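Local coordinates for protein beta-glucuronidase (Dictyoglomus thermophilum, PDB 6XXW) that probably hydrolyses beta-D-glucuronides, releasing glucuronic acid, as a member of glycoside hydrolase family 2, at residues Y259-E264 and Y276-I282; W253-P258 and A352-A358. All blocks are in the same frame, centred on the assembly; numbering follows the deposited sequence.

Contact 1: residues Y259-E264 and Y276-I282; sequences YLYNLE and YRMDIGI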
# COMPACT_ATOMS: atom_id res chain seq x y z
N TYR A 259 -5.78 -39.78 10.79
CA TYR A 259 -5.51 -40.68 11.90
C TYR A 259 -4.10 -41.26 11.79
O TYR A 259 -3.72 -41.80 10.74
CB TYR A 259 -6.55 -41.79 11.96
CG TYR A 259 -6.54 -42.50 13.29
CD1 TYR A 259 -5.63 -43.52 13.55
CD2 TYR A 259 -7.43 -42.14 14.30
CE1 TYR A 259 -5.61 -44.17 14.77
CE2 TYR A 259 -7.41 -42.78 15.51
CZ TYR A 259 -6.51 -43.79 15.75
OH TYR A 259 -6.50 -44.42 16.96
N LEU A 260 -3.32 -41.15 12.87
CA LEU A 260 -1.96 -41.69 12.93
C LEU A 260 -1.84 -42.74 14.02
O LEU A 260 -2.31 -42.54 15.14
CB LEU A 260 -0.94 -40.57 13.17
CG LEU A 260 -0.81 -39.53 12.05
CD1 LEU A 260 0.05 -38.34 12.50
CD2 LEU A 260 -0.24 -40.16 10.77
N TYR A 261 -1.21 -43.86 13.69
CA TYR A 261 -0.78 -44.87 14.64
C TYR A 261 0.70 -44.66 14.93
O TYR A 261 1.44 -44.16 14.08
CB TYR A 261 -0.99 -46.29 14.07
CG TYR A 261 -2.43 -46.71 13.89
CD1 TYR A 261 -3.15 -46.30 12.77
CD2 TYR A 261 -3.07 -47.52 14.82
CE1 TYR A 261 -4.48 -46.68 12.59
CE2 TYR A 261 -4.39 -47.90 14.65
CZ TYR A 261 -5.09 -47.48 13.53
OH TYR A 261 -6.40 -47.86 13.35
N ASN A 262 1.13 -45.03 16.13
CA ASN A 262 2.54 -44.87 16.50
C ASN A 262 3.23 -46.23 16.41
O ASN A 262 2.83 -47.17 17.09
CB ASN A 262 2.71 -44.28 17.89
CG ASN A 262 4.15 -43.89 18.17
OD1 ASN A 262 4.90 -44.64 18.81
ND2 ASN A 262 4.55 -42.73 17.67
N LEU A 263 4.25 -46.31 15.57
CA LEU A 263 5.03 -47.52 15.39
C LEU A 263 6.24 -47.43 16.30
O LEU A 263 7.03 -46.49 16.19
CB LEU A 263 5.45 -47.67 13.94
CG LEU A 263 6.25 -48.91 13.57
CD1 LEU A 263 5.37 -50.13 13.66
CD2 LEU A 263 6.80 -48.75 12.15
N GLU A 264 6.40 -48.42 17.18
CA GLU A 264 7.56 -48.50 18.07
C GLU A 264 8.42 -49.70 17.71
O GLU A 264 7.92 -50.83 17.66
CB GLU A 264 7.13 -48.58 19.53
CG GLU A 264 8.31 -48.67 20.50
CD GLU A 264 7.88 -49.00 21.92
OE1 GLU A 264 7.13 -48.20 22.53
OE2 GLU A 264 8.29 -50.06 22.43
N TYR A 276 13.21 -46.77 18.49
CA TYR A 276 12.83 -45.68 17.59
C TYR A 276 11.33 -45.75 17.37
O TYR A 276 10.77 -46.84 17.20
CB TYR A 276 13.56 -45.77 16.24
CG TYR A 276 13.46 -44.51 15.38
CD1 TYR A 276 14.39 -43.49 15.49
CD2 TYR A 276 12.43 -44.36 14.46
CE1 TYR A 276 14.30 -42.34 14.70
CE2 TYR A 276 12.33 -43.22 13.67
CZ TYR A 276 13.27 -42.21 13.80
OH TYR A 276 13.18 -41.07 13.03
N ARG A 277 10.68 -44.58 17.37
CA ARG A 277 9.23 -44.49 17.22
C ARG A 277 8.89 -43.53 16.09
O ARG A 277 9.58 -42.52 15.89
CB ARG A 277 8.55 -44.00 18.52
CG ARG A 277 8.79 -44.87 19.72
CD ARG A 277 8.02 -44.37 20.94
NE ARG A 277 8.17 -45.30 22.05
CZ ARG A 277 9.16 -45.26 22.93
NH1 ARG A 277 10.09 -44.32 22.85
NH2 ARG A 277 9.20 -46.16 23.90
N MET A 278 7.81 -43.83 15.36
CA MET A 278 7.33 -42.91 14.35
C MET A 278 5.82 -43.04 14.19
O MET A 278 5.28 -44.15 14.20
CB MET A 278 8.02 -43.15 13.00
CG MET A 278 7.61 -42.15 11.94
SD MET A 278 8.39 -42.54 10.35
CE MET A 278 7.61 -41.31 9.31
N ASP A 279 5.14 -41.90 14.07
CA ASP A 279 3.74 -41.92 13.70
C ASP A 279 3.60 -42.25 12.22
O ASP A 279 4.24 -41.63 11.37
CB ASP A 279 3.09 -40.56 13.98
CG ASP A 279 2.82 -40.31 15.46
OD1 ASP A 279 2.74 -41.27 16.26
OD2 ASP A 279 2.67 -39.12 15.81
N ILE A 280 2.73 -43.21 11.90
CA ILE A 280 2.48 -43.60 10.52
C ILE A 280 0.98 -43.52 10.28
O ILE A 280 0.18 -43.49 11.21
CB ILE A 280 3.01 -45.02 10.20
CG1 ILE A 280 2.32 -46.05 11.10
CG2 ILE A 280 4.53 -45.09 10.33
CD1 ILE A 280 2.61 -47.48 10.69
N GLY A 281 0.61 -43.51 9.01
CA GLY A 281 -0.79 -43.49 8.62
C GLY A 281 -1.10 -44.63 7.67
O GLY A 281 -0.28 -44.99 6.83
N ILE A 282 -2.29 -45.20 7.83
CA ILE A 282 -2.73 -46.32 7.01
C ILE A 282 -3.56 -45.78 5.86
O ILE A 282 -4.70 -45.32 6.06
CB ILE A 282 -3.52 -47.34 7.85
CG1 ILE A 282 -2.62 -48.00 8.90
CG2 ILE A 282 -4.15 -48.40 6.94
CD1 ILE A 282 -3.40 -48.82 9.94
O HOH W 1 -4.10 -44.36 9.98
O HOH W 2 -0.24 -41.30 17.35
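Tyr261 and Leu263 interleave with Ile280 and Ile282 on the buried side of an antiparallel beta hairpin, part of the immunoglobulin-like sandwich domain of family 2 glycosidases. Four backbone hydrogen bonds join Tyr261 to Ile280 and Leu263 to Met278, and the strands run at 154° to each other. Ile282 CD1 approaches the Tyr261 ring obliquely, 3.6 Å from CE1, while the edge of the Tyr259 ring lies over one face of that ring. Further along, Ile280 CD1 comes 4.3 Å from Leu263 CB; such branched and aromatic groups suit a face packed against Phe199 and Val212 of the opposing strands. Gly281 leaves a shallow hollow beside Leu260, whose CD2 settles 3.4 Å from Ile280 O; a CB on Gly281 would crowd that methyl. The other face is polar. Extended, Glu264 and Arg277 lie side by side with their flat ends nearly perpendicular, and Glu264 OE1 is 3.1 Å from Arg277 NE in a salt bridge. Both charges have second partners, Arg228 for the glutamate and Glu28 for the arginine. Where the hairpin splays, a water links Tyr259 O to Ile282 N. With CG swung away from its own backbone N (chi1 -170°), Asn262 points ND2 straight at Asp279 OD1, 2.7 Å away, with the N-H line at 176° and the oxygen met from above its carboxylate plane.

Contact 2: residues W253-P258 and A352-A358; sequences WEPGNP and ADQYGIA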
# COMPACT_ATOMS: atom_id res chain seq x y z
N TRP A 253 -5.90 -43.09 7.38
CA TRP A 253 -5.44 -41.72 7.18
C TRP A 253 -5.95 -41.20 5.84
O TRP A 253 -5.87 -41.88 4.82
CB TRP A 253 -3.91 -41.69 7.22
CG TRP A 253 -3.30 -40.32 7.15
CD1 TRP A 253 -2.83 -39.58 8.21
CD2 TRP A 253 -3.08 -39.54 5.97
NE1 TRP A 253 -2.34 -38.37 7.75
CE2 TRP A 253 -2.48 -38.32 6.38
CE3 TRP A 253 -3.34 -39.73 4.60
CZ2 TRP A 253 -2.12 -37.31 5.47
CZ3 TRP A 253 -2.99 -38.73 3.70
CH2 TRP A 253 -2.40 -37.53 4.14
N GLU A 254 -6.48 -39.98 5.85
CA GLU A 254 -6.83 -39.31 4.60
C GLU A 254 -7.06 -37.83 4.90
O GLU A 254 -7.20 -37.45 6.07
CB GLU A 254 -8.08 -39.93 3.94
CG GLU A 254 -9.34 -40.03 4.80
CD GLU A 254 -10.47 -40.82 4.09
OE1 GLU A 254 -10.18 -41.90 3.52
OE2 GLU A 254 -11.62 -40.35 4.09
N PRO A 255 -7.03 -36.97 3.89
CA PRO A 255 -7.44 -35.58 4.11
C PRO A 255 -8.84 -35.54 4.69
O PRO A 255 -9.76 -36.22 4.21
CB PRO A 255 -7.40 -34.98 2.70
CG PRO A 255 -6.38 -35.78 1.99
CD PRO A 255 -6.51 -37.19 2.53
N GLY A 256 -9.00 -34.76 5.76
CA GLY A 256 -10.23 -34.69 6.51
C GLY A 256 -10.34 -35.70 7.63
O GLY A 256 -11.29 -35.62 8.43
N ASN A 257 -9.42 -36.66 7.71
CA ASN A 257 -9.38 -37.62 8.80
C ASN A 257 -7.95 -38.12 8.98
O ASN A 257 -7.65 -39.26 8.59
CB ASN A 257 -10.34 -38.78 8.55
CG ASN A 257 -10.42 -39.73 9.74
OD1 ASN A 257 -11.08 -39.43 10.74
ND2 ASN A 257 -9.73 -40.86 9.64
N PRO A 258 -7.03 -37.30 9.55
CA PRO A 258 -5.60 -37.65 9.62
C PRO A 258 -5.23 -38.57 10.78
O PRO A 258 -4.44 -38.23 11.65
CB PRO A 258 -4.94 -36.28 9.77
CG PRO A 258 -5.95 -35.48 10.54
CD PRO A 258 -7.28 -35.91 9.96
N ALA A 352 2.29 -32.27 7.72
CA ALA A 352 1.26 -32.68 6.77
C ALA A 352 0.62 -34.00 7.21
O ALA A 352 -0.60 -34.18 7.05
CB ALA A 352 1.83 -32.78 5.36
N ASP A 353 1.42 -34.90 7.81
CA ASP A 353 0.88 -36.13 8.40
C ASP A 353 -0.14 -35.82 9.49
O ASP A 353 -1.20 -36.45 9.57
CB ASP A 353 2.00 -37.00 9.00
CG ASP A 353 3.04 -37.50 7.97
OD1 ASP A 353 2.80 -37.50 6.73
OD2 ASP A 353 4.13 -37.94 8.45
N GLN A 354 0.18 -34.87 10.37
CA GLN A 354 -0.71 -34.52 11.49
C GLN A 354 -1.98 -33.84 11.01
O GLN A 354 -3.06 -34.06 11.57
CB GLN A 354 0.03 -33.62 12.48
CG GLN A 354 1.21 -34.31 13.17
CD GLN A 354 0.76 -35.21 14.28
OE1 GLN A 354 -0.29 -34.97 14.90
NE2 GLN A 354 1.53 -36.27 14.56
N TYR A 355 -1.87 -32.96 10.02
CA TYR A 355 -3.00 -32.16 9.58
C TYR A 355 -3.85 -32.86 8.52
O TYR A 355 -4.96 -32.41 8.25
CB TYR A 355 -2.50 -30.82 9.03
CG TYR A 355 -2.27 -29.73 10.06
CD1 TYR A 355 -3.27 -28.79 10.33
CD2 TYR A 355 -1.07 -29.63 10.75
CE1 TYR A 355 -3.07 -27.79 11.27
CE2 TYR A 355 -0.85 -28.62 11.69
CZ TYR A 355 -1.87 -27.71 11.95
OH TYR A 355 -1.68 -26.70 12.88
N GLY A 356 -3.34 -33.91 7.89
CA GLY A 356 -4.09 -34.57 6.82
C GLY A 356 -4.10 -33.77 5.54
O GLY A 356 -5.16 -33.48 4.98
N ILE A 357 -2.92 -33.39 5.08
CA ILE A 357 -2.74 -32.67 3.83
C ILE A 357 -1.95 -33.57 2.89
O ILE A 357 -0.88 -34.07 3.25
CB ILE A 357 -2.01 -31.33 4.04
CG1 ILE A 357 -2.81 -30.42 4.99
CG2 ILE A 357 -1.69 -30.66 2.68
CD1 ILE A 357 -4.10 -29.85 4.39
N ALA A 358 -2.49 -33.80 1.70
CA ALA A 358 -1.83 -34.66 0.72
C ALA A 358 -0.73 -33.87 0.03
O ALA A 358 -0.95 -32.73 -0.39
CB ALA A 358 -2.84 -35.19 -0.29
O HOH W 3 -3.52 -36.09 13.26
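Trp253 reaches the last turn of helix 346-355 with its indole N-H: NE1 gives a hydrogen bond to Asp353 O, 2.9 Å long and nearly straight at 173°. The oxygen lies in the ring plane and offers a lone pair, so the indole is held edge-on. With CG turned opposite the backbone N (chi1 -175°), the six-membered ring extends along the helix end, and CZ2 comes to 3.6 Å from Gly356 CA. Beside it Pro258 rests on the same turn, its CB 3.4 Å from Gly356 N and its CG 3.4 Å from Gln354 O; a water also joins Pro258 O to Gln354 O. Gly356, the first residue beyond the helix, turns the chain away with positive phi, and a CB there would collide with Pro258, two reasons for its lack of a side chain. Its carbonyl O then receives the CA-H of Pro255, with CA and O 3.2 Å apart.

In the second shell, Pro255 and Gly256 fill the corners of a type II turn from Glu254 to Asn257, the sequence such a turn prefers, and Glu254 is held by Lys297 and Asn295. On the helix side, His405 and Ser407 bind the Asp353 carboxylate, and Pro406 packs on Trp253. The contact thus seats the sandwich domain on the barrel domain just before strand 358-362.

A phenylalanine in place of Trp253 would probably leave Asp353 O without this donor and open a gap beside Gly356. Rigid prolines fit the close packing, while the indole N-H donates a hydrogen bond at a helix C-terminus, where carbonyls lacking helical N-H partners gather and a partial negative charge is likely to build up.

The centres of the two contacts lie about 13 Å apart, on the same side of the chain's centre, and strand 257-268 serves both. Along the chain, 253-258 comes first, then 259-264 and 276-282, and finally 352-358, so contact 1 is a local hairpin while contact 2 spans from the sandwich domain to the barrel domain. They also meet directly: Trp253 N and Ile282 O make a probable hydrogen bond of 2.9 Å, and Gln354 of the helix packs on Leu260 and bonds weakly to Asp279. One end of the hairpin sheet is therefore built into the domain interface, which ties the position of the sandwich to the barrel.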